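PDB 6T5L: subclass B1 metallo-beta-lactamase from Myroides odoratimimus, which probably hydrolyses beta-lactam antibiotics, carbapenems included, at a dinuclear zinc site of the subclass B1 type. Local coordinates for residues A[36-41]-A[50-55]; A[94-99]-A[162-167]; A[155-160]-A[205-210]. All blocks are in the same frame, centred on the assembly; numbering follows the deposited sequence.

Contact 1: A[36-41]-A[50-55]; sequences EHISFL and ACNGML
His37 and Gly53 pair across a beta hairpin, strand 34-41 with strand 49-58, in the six-stranded sheet of the metallo-beta-lactamase fold. The strands run antiparallel, and the axes of the two segments come within 4.6 Å. His37 and Gly53 exchange two backbone hydrogen bonds, and so do Ser39 and Cys51. In His37, CB carries CG into the position between the backbone N and the carbonyl carbon (chi1 68°), which brings the ring across Gly53. From there CG stands 4.0 Å from Gly53 N, ND1 faces a water, CD2 turns toward Met54 N and the methyl CD2 of Leu55, and at the far side CE1 and NE2 both approach Gly53 CA, NE2 to 3.4 Å. The result is a CH-pi contact: Gly53 CA sits over one ring face, 3.5 Å from the centroid and 17° off the normal. With no side chain on Gly53, the ring can lie this close. NE2 also makes weak hydrogen bonds to the carbonyls of Phe65 and Asp66.

On the other face of the sheet the Asn52 amide meets Glu36 and Ile38. Ile38 CG1 lies alongside, 3.5 Å from Asn52 OD1, while Asn52 ND2 bonds to the carbonyls of Pro219 and Gly222, and Glu36 OE2 to Asn28. Ala50 O bonds to His221 ND1, probably helping orient this ligand of the second zinc ion. On the His37 face, the water lies in the imidazole plane 2.7 Å from His37 ND1, bonds to Ser39 OG, which is also bonded to Thr69 N, and donates a hydrogen to Cys51 O at 2.8 Å.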
# COMPACT_ATOMS: atom_id res chain seq x y z
N GLU A 36 1.76 -8.84 4.70
CA GLU A 36 2.60 -7.91 3.96
C GLU A 36 3.09 -8.63 2.69
O GLU A 36 3.54 -9.80 2.76
CB GLU A 36 3.78 -7.47 4.83
CG GLU A 36 4.78 -6.55 4.14
CD GLU A 36 6.12 -6.37 4.83
OE1 GLU A 36 6.56 -5.21 4.77
OE2 GLU A 36 6.77 -7.33 5.36
N HIS A 37 2.90 -8.00 1.54
CA HIS A 37 3.43 -8.52 0.29
C HIS A 37 4.64 -7.69 -0.12
O HIS A 37 4.66 -6.46 0.06
CB HIS A 37 2.36 -8.61 -0.82
CG HIS A 37 1.82 -7.31 -1.37
ND1 HIS A 37 2.52 -6.55 -2.29
CD2 HIS A 37 0.58 -6.74 -1.27
CE1 HIS A 37 1.76 -5.54 -2.70
NE2 HIS A 37 0.58 -5.63 -2.09
N ILE A 38 5.68 -8.38 -0.57
CA ILE A 38 6.94 -7.75 -0.99
C ILE A 38 7.30 -8.24 -2.40
O ILE A 38 7.30 -9.45 -2.66
CB ILE A 38 8.08 -8.07 -0.01
CG1 ILE A 38 7.63 -7.79 1.45
CG2 ILE A 38 9.38 -7.32 -0.35
CD1 ILE A 38 8.80 -8.00 2.53
N SER A 39 7.56 -7.29 -3.32
CA SER A 39 7.92 -7.59 -4.70
C SER A 39 9.04 -6.63 -5.09
O SER A 39 9.48 -5.76 -4.31
CB SER A 39 6.71 -7.51 -5.67
OG SER A 39 6.06 -6.22 -5.62
N PHE A 40 9.58 -6.83 -6.29
CA PHE A 40 10.86 -6.22 -6.63
C PHE A 40 10.76 -5.43 -7.92
O PHE A 40 10.46 -5.98 -8.98
CB PHE A 40 11.96 -7.28 -6.69
CG PHE A 40 12.06 -8.05 -5.42
CD1 PHE A 40 12.76 -7.53 -4.33
CD2 PHE A 40 11.46 -9.27 -5.30
CE1 PHE A 40 12.85 -8.22 -3.16
CE2 PHE A 40 11.54 -9.98 -4.13
CZ PHE A 40 12.23 -9.44 -3.05
N LEU A 41 11.00 -4.14 -7.82
CA LEU A 41 11.07 -3.29 -8.99
C LEU A 41 12.42 -3.48 -9.65
O LEU A 41 13.45 -3.28 -9.01
CB LEU A 41 10.88 -1.85 -8.54
CG LEU A 41 9.63 -1.11 -8.99
CD1 LEU A 41 9.85 0.33 -8.57
CD2 LEU A 41 9.33 -1.17 -10.48
N ALA A 50 13.09 -3.51 -3.32
CA ALA A 50 11.97 -4.15 -2.65
C ALA A 50 10.87 -3.13 -2.35
O ALA A 50 11.14 -1.98 -1.99
CB ALA A 50 12.45 -4.85 -1.37
N CYS A 51 9.63 -3.57 -2.52
CA CYS A 51 8.49 -2.67 -2.50
C CYS A 51 7.37 -3.40 -1.75
O CYS A 51 7.09 -4.58 -2.03
CB CYS A 51 8.06 -2.28 -3.93
SG CYS A 51 9.17 -1.27 -4.88
N ASN A 52 6.77 -2.71 -0.77
CA ASN A 52 5.83 -3.37 0.14
C ASN A 52 4.40 -3.00 -0.21
O ASN A 52 4.12 -1.86 -0.57
CB ASN A 52 6.02 -2.97 1.60
CG ASN A 52 7.37 -3.36 2.12
OD1 ASN A 52 7.97 -4.30 1.63
ND2 ASN A 52 7.89 -2.58 3.06
N GLY A 53 3.48 -3.96 -0.01
CA GLY A 53 2.09 -3.65 0.20
C GLY A 53 1.42 -4.38 1.34
O GLY A 53 2.07 -5.12 2.11
N MET A 54 0.09 -4.21 1.42
CA MET A 54 -0.68 -4.76 2.55
C MET A 54 -1.85 -5.58 1.98
O MET A 54 -2.59 -5.13 1.07
CB MET A 54 -1.22 -3.68 3.61
CG MET A 54 -1.72 -4.35 4.97
SD MET A 54 -1.91 -3.24 6.29
CE MET A 54 -3.50 -2.45 5.75
N LEU A 55 -1.99 -6.77 2.55
CA LEU A 55 -3.15 -7.60 2.30
C LEU A 55 -3.93 -7.67 3.59
O LEU A 55 -3.37 -8.06 4.63
CB LEU A 55 -2.72 -9.00 1.88
CG LEU A 55 -2.24 -9.30 0.48
CD1 LEU A 55 -2.56 -10.82 0.28
CD2 LEU A 55 -2.86 -8.50 -0.61
O HOH W 1 4.82 -5.62 -3.31

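Contact 2: A[94-99]-A[162-167]; sequences PTHFHD and TKDNVV. With ZN (zinc ion), chain C.
Thr162 pushes its methyl group among three aromatic rings of the 94-99 loop, which carries the start of the HxHxD zinc-binding motif of this superfamily. Its CG2 lies 3.4 Å from His96 CD2, 3.5 Å from His98 CE1 and a little farther from Phe97 CE1. The first torsion of Thr162 (chi1 56°) sends that methyl toward the rings and leaves OG1 to turn to Asp164, with which it makes a 2.6 Å hydrogen bond to OD1 from above the carboxylate plane. That same OD1 lies at the edge of the Phe97 ring, in its plane, 3.3 Å from CD1, while Asp164 OD2 bonds to Thr121 OG1. Thr162, packed on both histidine rings, and Asp164, which fixes its hydroxyl, probably act as a second shell behind two zinc ligands: His96 NE2 and His98 ND1 each bind the metal at 2.0 Å. His161, directly before Thr162, is the third protein ligand, and Asp194 holds the other nitrogen of His98.

Thr95 and Val166 join the backbones. Val166 N donates to Thr95 O at 2.9 Å, nearly straight and in the carbonyl plane. Around this bond the two residues fit closely: Val166 CG2 rests against Thr95 CA and O, and Thr95 CB approaches Val166 O to 3.5 Å. The hydroxyl of Thr95 points elsewhere, to Asp66 OD1. The contact joins the loop leaving strand 88-93, at the edge of the six-stranded sheet, to the loop entering strand 167-170 of the five-stranded sheet. Helix 119-127 packs on Phe97 and Asp164, helix 99-102 touches Thr95 and His96, and strand 175-179 meets Thr95 through Phe177.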
# COMPACT_ATOMS: atom_id res chain seq x y z
N PRO A 94 -4.67 1.29 -4.80
CA PRO A 94 -3.33 1.84 -4.99
C PRO A 94 -3.17 3.12 -4.18
O PRO A 94 -4.00 4.01 -4.27
CB PRO A 94 -3.27 2.12 -6.50
CG PRO A 94 -4.64 1.88 -7.06
CD PRO A 94 -5.59 1.59 -5.89
N THR A 95 -2.08 3.23 -3.42
CA THR A 95 -1.97 4.30 -2.42
C THR A 95 -1.38 5.58 -3.01
O THR A 95 -1.48 6.63 -2.36
CB THR A 95 -1.14 3.87 -1.18
OG1 THR A 95 0.20 3.53 -1.57
CG2 THR A 95 -1.83 2.72 -0.48
N HIS A 96 -0.73 5.49 -4.20
CA HIS A 96 -0.41 6.64 -5.06
C HIS A 96 -0.12 6.14 -6.49
O HIS A 96 -0.30 4.97 -6.83
CB HIS A 96 0.75 7.53 -4.51
CG HIS A 96 2.09 6.88 -4.38
ND1 HIS A 96 2.38 6.00 -3.36
CD2 HIS A 96 3.28 7.09 -5.03
CE1 HIS A 96 3.66 5.64 -3.45
NE2 HIS A 96 4.22 6.26 -4.47
N PHE A 97 0.28 7.06 -7.36
CA PHE A 97 0.27 6.81 -8.80
C PHE A 97 1.57 6.19 -9.32
O PHE A 97 1.66 5.89 -10.50
CB PHE A 97 -0.02 8.11 -9.55
CG PHE A 97 1.13 9.09 -9.55
CD1 PHE A 97 1.37 9.92 -8.47
CD2 PHE A 97 1.95 9.18 -10.66
CE1 PHE A 97 2.46 10.84 -8.49
CE2 PHE A 97 3.02 10.10 -10.70
CZ PHE A 97 3.29 10.90 -9.63
N HIS A 98 2.57 5.93 -8.48
CA HIS A 98 3.81 5.36 -8.99
C HIS A 98 3.66 3.86 -9.27
O HIS A 98 2.69 3.23 -8.85
CB HIS A 98 4.93 5.54 -7.99
CG HIS A 98 5.43 6.94 -7.93
ND1 HIS A 98 6.04 7.47 -6.82
CD2 HIS A 98 5.41 7.91 -8.87
CE1 HIS A 98 6.37 8.72 -7.08
NE2 HIS A 98 6.03 9.01 -8.33
N ASP A 99 4.70 3.28 -9.87
CA ASP A 99 4.60 1.89 -10.34
C ASP A 99 4.74 0.87 -9.22
O ASP A 99 4.29 -0.27 -9.40
CB ASP A 99 5.64 1.59 -11.42
CG ASP A 99 5.18 1.99 -12.85
OD1 ASP A 99 4.00 2.29 -13.05
OD2 ASP A 99 6.03 1.98 -13.76
N THR A 162 4.29 11.88 -2.47
CA THR A 162 3.65 12.47 -3.64
C THR A 162 2.56 13.40 -3.15
O THR A 162 2.23 13.38 -1.97
CB THR A 162 2.97 11.42 -4.54
OG1 THR A 162 2.02 10.70 -3.72
CG2 THR A 162 3.97 10.43 -5.16
N LYS A 163 1.86 14.03 -4.08
CA LYS A 163 0.75 14.92 -3.73
C LYS A 163 -0.53 14.18 -3.36
O LYS A 163 -1.38 14.76 -2.66
CB LYS A 163 0.48 15.88 -4.89
CG LYS A 163 1.71 16.65 -5.41
CD LYS A 163 1.40 18.03 -5.99
CE LYS A 163 2.69 18.85 -6.12
NZ LYS A 163 3.09 19.55 -4.85
N ASP A 164 -0.66 12.91 -3.78
CA ASP A 164 -1.87 12.11 -3.67
C ASP A 164 -1.79 11.01 -2.63
O ASP A 164 -2.79 10.32 -2.43
CB ASP A 164 -2.19 11.51 -5.04
CG ASP A 164 -1.12 10.47 -5.56
OD1 ASP A 164 0.11 10.67 -5.48
OD2 ASP A 164 -1.57 9.43 -6.11
N ASN A 165 -0.64 10.84 -1.97
CA ASN A 165 -0.43 9.62 -1.22
C ASN A 165 -1.52 9.47 -0.15
O ASN A 165 -1.86 10.43 0.57
CB ASN A 165 0.98 9.59 -0.60
CG ASN A 165 1.45 10.89 0.04
OD1 ASN A 165 2.68 11.09 0.13
ND2 ASN A 165 0.56 11.75 0.46
N VAL A 166 -2.14 8.25 -0.07
CA VAL A 166 -3.11 7.89 0.97
C VAL A 166 -2.54 6.78 1.88
O VAL A 166 -1.55 6.10 1.50
CB VAL A 166 -4.47 7.45 0.37
CG1 VAL A 166 -5.14 8.56 -0.41
CG2 VAL A 166 -4.41 6.19 -0.56
N VAL A 167 -3.24 6.57 3.06
CA VAL A 167 -2.83 5.62 4.10
C VAL A 167 -3.95 4.59 4.30
O VAL A 167 -5.13 4.94 4.28
CB VAL A 167 -2.47 6.39 5.39
CG1 VAL A 167 -1.91 5.48 6.51
CG2 VAL A 167 -1.42 7.42 5.03
ZN ZN C . 6.14 6.66 -5.00
O HOH W 2 6.61 5.49 -4.84

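Contact 3: A[155-160]-A[205-210]; sequences EYFGEG and EKVKLK
Phe157 turns its CG away from its own carbonyl carbon (chi1 -72°), which lays the ring against one side of helix 200-210; Lys210, meanwhile, bends at its second torsion (chi2 105°) so that its chain passes along the ring edge toward Glu155. The glutamate answers with an extended chain. Three helix residues receive the phenyl group differently. Val207 comes over a face: its CG2 is 3.9 Å from the ring centroid and 28° off the normal, displaced toward the rim, a CH-pi contact whose nearest atoms are CG and CD2 of the ring. Lys210 borders the ring, with CG in its plane and CB 3.7 Å from Phe157 CE1. Lys206 offers CB to CD1, then stretches out along the loop until its CD lies 3.3 Å from the backbone Phe157 O.

Past the ring, Lys210 NZ forms a salt bridge with Glu155 OE1 at 2.8 Å, approaching the syn lone pair, with the two side chains crossing at about a right angle. OE2 stands farther off, so the grip is mainly on one oxygen. In the fold, this is where the end of strand 150-155 and the loop after it pack on the helix, whose Val207 also touches Phe230 of helix 228-237.

Chemically, the contact has an apolar centre and a charged border. Phe157 is buried and is held by hydrocarbon, including the methylenes of two lysines, while their ammonium groups reach beyond it. The Glu155-Lys210 ion pair, resting on one syn lone pair, lies at the partly exposed rim, where water would probably weaken its electrostatic share.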
# COMPACT_ATOMS: atom_id res chain seq x y z
N GLU A 155 -7.23 6.77 3.68
CA GLU A 155 -7.45 8.16 4.03
C GLU A 155 -6.30 9.02 3.54
O GLU A 155 -5.13 8.65 3.65
CB GLU A 155 -7.63 8.36 5.56
CG GLU A 155 -8.01 9.81 5.90
CD GLU A 155 -8.65 9.99 7.28
OE1 GLU A 155 -8.73 11.12 7.75
OE2 GLU A 155 -9.10 8.98 7.90
N TYR A 156 -6.63 10.19 3.03
CA TYR A 156 -5.63 11.20 2.66
C TYR A 156 -5.44 12.23 3.78
O TYR A 156 -6.42 12.86 4.22
CB TYR A 156 -6.08 11.92 1.40
CG TYR A 156 -5.23 13.10 1.00
CD1 TYR A 156 -4.01 12.90 0.36
CD2 TYR A 156 -5.66 14.40 1.23
CE1 TYR A 156 -3.24 13.94 -0.04
CE2 TYR A 156 -4.90 15.47 0.80
CZ TYR A 156 -3.68 15.22 0.15
OH TYR A 156 -2.86 16.23 -0.25
N PHE A 157 -4.17 12.44 4.17
CA PHE A 157 -3.79 13.29 5.29
C PHE A 157 -3.06 14.55 4.84
O PHE A 157 -2.90 15.44 5.66
CB PHE A 157 -2.91 12.55 6.33
CG PHE A 157 -3.66 11.55 7.12
CD1 PHE A 157 -4.27 11.90 8.33
CD2 PHE A 157 -3.80 10.26 6.68
CE1 PHE A 157 -4.99 10.98 9.07
CE2 PHE A 157 -4.54 9.33 7.41
CZ PHE A 157 -5.15 9.71 8.60
N GLY A 158 -2.69 14.65 3.55
CA GLY A 158 -1.84 15.72 3.02
C GLY A 158 -0.75 15.20 2.10
O GLY A 158 -0.55 13.99 1.93
N GLU A 159 0.01 16.12 1.54
CA GLU A 159 1.09 15.80 0.64
C GLU A 159 2.35 15.38 1.38
O GLU A 159 2.62 15.82 2.51
CB GLU A 159 1.41 16.99 -0.27
CG GLU A 159 0.13 17.48 -1.00
CD GLU A 159 0.37 18.57 -1.98
OE1 GLU A 159 -0.65 19.10 -2.47
OE2 GLU A 159 1.55 18.93 -2.28
N GLY A 160 3.09 14.47 0.72
CA GLY A 160 4.32 13.88 1.20
C GLY A 160 5.25 13.43 0.09
O GLY A 160 5.84 14.23 -0.68
N GLU A 205 2.66 13.96 10.98
CA GLU A 205 2.16 14.35 12.30
C GLU A 205 0.65 14.09 12.41
O GLU A 205 0.16 13.64 13.45
CB GLU A 205 2.47 15.83 12.57
CG GLU A 205 3.90 16.12 12.99
CD GLU A 205 4.24 17.60 12.99
OE1 GLU A 205 3.31 18.41 12.76
OE2 GLU A 205 5.41 17.96 13.22
N LYS A 206 -0.09 14.33 11.32
CA LYS A 206 -1.52 14.08 11.30
C LYS A 206 -1.82 12.58 11.33
O LYS A 206 -2.74 12.13 12.04
CB LYS A 206 -2.13 14.74 10.05
CG LYS A 206 -2.17 16.24 10.07
CD LYS A 206 -2.62 16.78 8.67
CE LYS A 206 -2.30 18.27 8.49
NZ LYS A 206 -2.95 18.83 7.25
N VAL A 207 -1.08 11.80 10.54
CA VAL A 207 -1.22 10.34 10.61
C VAL A 207 -0.96 9.84 12.03
O VAL A 207 -1.65 8.94 12.54
CB VAL A 207 -0.26 9.68 9.60
CG1 VAL A 207 -0.28 8.19 9.82
CG2 VAL A 207 -0.60 10.12 8.12
N LYS A 208 0.04 10.37 12.68
CA LYS A 208 0.37 9.96 14.03
C LYS A 208 -0.76 10.30 14.99
O LYS A 208 -1.12 9.50 15.87
CB LYS A 208 1.66 10.64 14.45
CG LYS A 208 2.10 10.35 15.83
CD LYS A 208 3.34 11.12 16.15
CE LYS A 208 3.44 11.41 17.66
NZ LYS A 208 4.67 10.79 18.18
N LEU A 209 -1.29 11.51 14.86
CA LEU A 209 -2.37 11.95 15.74
C LEU A 209 -3.59 11.06 15.57
O LEU A 209 -4.28 10.76 16.55
CB LEU A 209 -2.70 13.40 15.41
CG LEU A 209 -3.84 13.97 16.25
CD1 LEU A 209 -3.29 14.29 17.65
CD2 LEU A 209 -4.39 15.19 15.58
N LYS A 210 -3.86 10.61 14.34
CA LYS A 210 -5.04 9.81 14.06
C LYS A 210 -4.90 8.37 14.55
O LYS A 210 -5.92 7.74 14.87
CB LYS A 210 -5.32 9.83 12.55
CG LYS A 210 -6.74 9.46 12.17
CD LYS A 210 -7.52 10.67 11.79
CE LYS A 210 -8.93 10.30 11.29
NZ LYS A 210 -9.55 11.36 10.43

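Contacts 1 and 2 are buried, each centred about 8 Å from the centre of the chain; contact 3 is partly buried, about 15 Å out, and lies on the opposite side from contact 1. Contact 1 is regular pairing inside the six-stranded sheet, held by backbone bonds and a water. Contact 2 joins two loops, one from each main sheet, and mixes a single backbone bond with zinc ligation and second-shell packing. Contact 3 adds a helix, has no backbone hydrogen bond across it and works chiefly through side chains, apolar within and ionic outside. Contacts 2 and 3 share the chain between strands 150-155 and 167-170 and touch, with Val167 O 2.8 Å from Glu155 N.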